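Local coordinates for hypothetical conserved protein (Geobacillus kaustophilus, PDB 2R5X), which is of unknown function but belongs to the YugN-like family and packs a long C-terminal helix against an antiparallel sheet, at residues 98-101 / 102-106. The protein carries 1 engineered substitution. Sequence-based numbering, arbitrary orientation.
Sequences PSSL and VSQCQ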
ATOM      1  N   PRO A  98      17.013   1.413  -6.498  1.00 28.94           N
ATOM      2  CA  PRO A  98      17.837   0.247  -6.191  1.00 30.52           C
ATOM      3  C   PRO A  98      17.081  -1.055  -6.388  1.00 33.06           C
ATOM      4  O   PRO A  98      15.972  -1.203  -5.884  1.00 24.20           O
ATOM      5  CB  PRO A  98      18.185   0.435  -4.707  1.00 40.61           C
ATOM      6  CG  PRO A  98      17.191   1.392  -4.174  1.00 37.76           C
ATOM      7  CD  PRO A  98      16.744   2.241  -5.309  1.00 38.67           C
ATOM      8  N   SER A  99      17.689  -1.991  -7.111  1.00 35.12           N
ATOM      9  CA  SER A  99      17.038  -3.259  -7.460  1.00 36.05           C
ATOM     10  C   SER A  99      16.661  -4.113  -6.244  1.00 33.69           C
ATOM     11  O   SER A  99      15.623  -4.775  -6.255  1.00 40.76           O
ATOM     12  CB  SER A  99      17.913  -4.066  -8.423  1.00 35.51           C
ATOM     13  OG  SER A  99      19.211  -4.234  -7.882  1.00 37.84           O
ATOM     14  N   SER A 100      17.497  -4.078  -5.207  1.00 30.97           N
ATOM     15  CA  SER A 100      17.240  -4.818  -3.966  1.00 38.94           C
ATOM     16  C   SER A 100      15.973  -4.341  -3.262  1.00 33.44           C
ATOM     17  O   SER A 100      15.197  -5.148  -2.750  1.00 33.02           O
ATOM     18  CB  SER A 100      18.428  -4.692  -3.007  1.00 40.16           C
ATOM     19  OG  SER A 100      18.674  -3.335  -2.680  1.00 52.89           O
ATOM     20  N   LEU A 101      15.774  -3.030  -3.238  1.00 26.25           N
ATOM     21  CA  LEU A 101      14.599  -2.451  -2.590  1.00 36.61           C
ATOM     22  C   LEU A 101      13.326  -2.727  -3.393  1.00 28.84           C
ATOM     23  O   LEU A 101      12.267  -2.970  -2.818  1.00 38.35           O
ATOM     24  CB  LEU A 101      14.791  -0.953  -2.371  1.00 29.34           C
ATOM     25  CG  LEU A 101      14.489  -0.497  -0.956  1.00 52.64           C
ATOM     26  CD1 LEU A 101      15.463   0.590  -0.551  1.00 74.69           C
ATOM     27  CD2 LEU A 101      13.048  -0.035  -0.852  1.00 80.56           C
ATOM     28  N   VAL A 102      13.458  -2.712  -4.718  1.00 28.17           N
ATOM     29  CA  VAL A 102      12.390  -3.122  -5.641  1.00 28.91           C
ATOM     30  C   VAL A 102      11.931  -4.551  -5.393  1.00 30.97           C
ATOM     31  O   VAL A 102      10.724  -4.828  -5.357  1.00 38.16           O
ATOM     32  CB  VAL A 102      12.840  -2.950  -7.112  1.00 31.74           C
ATOM     33  CG1 VAL A 102      11.837  -3.574  -8.095  1.00 30.20           C
ATOM     34  CG2 VAL A 102      13.046  -1.489  -7.415  1.00 36.63           C
ATOM     35  N   SER A 103      12.898  -5.448  -5.203  1.00 28.52           N
ATOM     36  CA  SER A 103      12.613  -6.852  -4.923  1.00 27.02           C
ATOM     37  C   SER A 103      11.910  -7.043  -3.582  1.00 25.19           C
ATOM     38  O   SER A 103      10.964  -7.823  -3.494  1.00 30.24           O
ATOM     39  CB  SER A 103      13.895  -7.690  -4.991  1.00 35.91           C
ATOM     40  OG  SER A 103      14.460  -7.619  -6.290  1.00 46.01           O
ATOM     41  N   GLN A 104      12.362  -6.321  -2.556  1.00 31.07           N
ATOM     42  CA  GLN A 104      11.732  -6.340  -1.232  1.00 29.93           C
ATOM     43  C   GLN A 104      10.278  -5.863  -1.272  1.00 32.01           C
ATOM     44  O   GLN A 104       9.404  -6.461  -0.633  1.00 22.98           O
ATOM     45  CB  GLN A 104      12.541  -5.494  -0.239  1.00 32.49           C
ATOM     46  CG  GLN A 104      13.825  -6.163   0.235  1.00 33.15           C
ATOM     47  CD  GLN A 104      14.776  -5.217   0.937  1.00 44.50           C
ATOM     48  OE1 GLN A 104      14.418  -4.572   1.924  1.00 63.71           O
ATOM     49  NE2 GLN A 104      16.008  -5.146   0.442  1.00 46.43           N
ATOM     50  N   CYS A 105      10.026  -4.795  -2.024  1.00 26.30           N
ATOM     51  CA  CYS A 105       8.669  -4.263  -2.176  1.00 28.48           C
ATOM     52  C   CYS A 105       7.778  -5.232  -2.938  1.00 24.88           C
ATOM     53  O   CYS A 105       6.614  -5.404  -2.600  1.00 23.68           O
ATOM     54  CB  CYS A 105       8.684  -2.905  -2.875  1.00 27.46           C
ATOM     55  SG  CYS A 105       9.400  -1.576  -1.902  1.00 33.35           S
ATOM     56  N   GLN A 106       8.332  -5.874  -3.956  1.00 27.76           N
ATOM     57  CA  GLN A 106       7.625  -6.942  -4.668  1.00 34.33           C
ATOM     58  C   GLN A 106       7.205  -8.077  -3.740  1.00 26.15           C
ATOM     59  O   GLN A 106       6.100  -8.599  -3.868  1.00 33.21           O
ATOM     60  CB  GLN A 106       8.479  -7.482  -5.816  1.00 32.76           C
ATOM     61  CG  GLN A 106       8.391  -6.648  -7.084  1.00 42.11           C
ATOM     62  CD  GLN A 106       9.479  -6.975  -8.094  1.00 44.12           C
ATOM     63  OE1 GLN A 106      10.291  -7.879  -7.887  1.00 68.58           O
ATOM     64  NE2 GLN A 106       9.500  -6.231  -9.197  1.00 49.35           N
TER
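In Ser103, chi1 of -61° sets OG beside the backbone N and anti to the carbonyl carbon, which turns both donors toward Ser99 O in the preceding turn. Gln104 CG is likewise beside the backbone N (chi1 -75°), and the chain, extended beyond CG, runs back alongside Ser100 O and brings NE2 to it. Ser103 OG donates to Ser99 O at 3.1 Å. Ser103 N donates to the same oxygen at 3.0 Å, from the other face of the carbonyl plane, and two bonds thus grip Ser99 O. Ser100 O is held mainly by Gln104 N at 3.1 Å. Gln104 NE2 adds a weak, bent bond to Ser100 O, at 3.3 Å. Pro98 is the N-cap residue, and its O takes a nearly straight bond from Val102 N (3.2 Å, 164°). Val102 CG2 lies close to this oxygen, 3.3 Å from Pro98 O. On the buried side, Leu101 CD2 packs against Cys105 SG at 4.1 Å. These are the first two turns of helix 99-117; here Ser99, Ser100 and Ser103 are exposed. Leu101 and Cys105 face the antiparallel sheet. They meet Tyr46 of strand 39-48 and Met80 of strand 71-84, while Tyr53 and Leu55 of strand 51-61 touch Leu101 and Cys105 respectively.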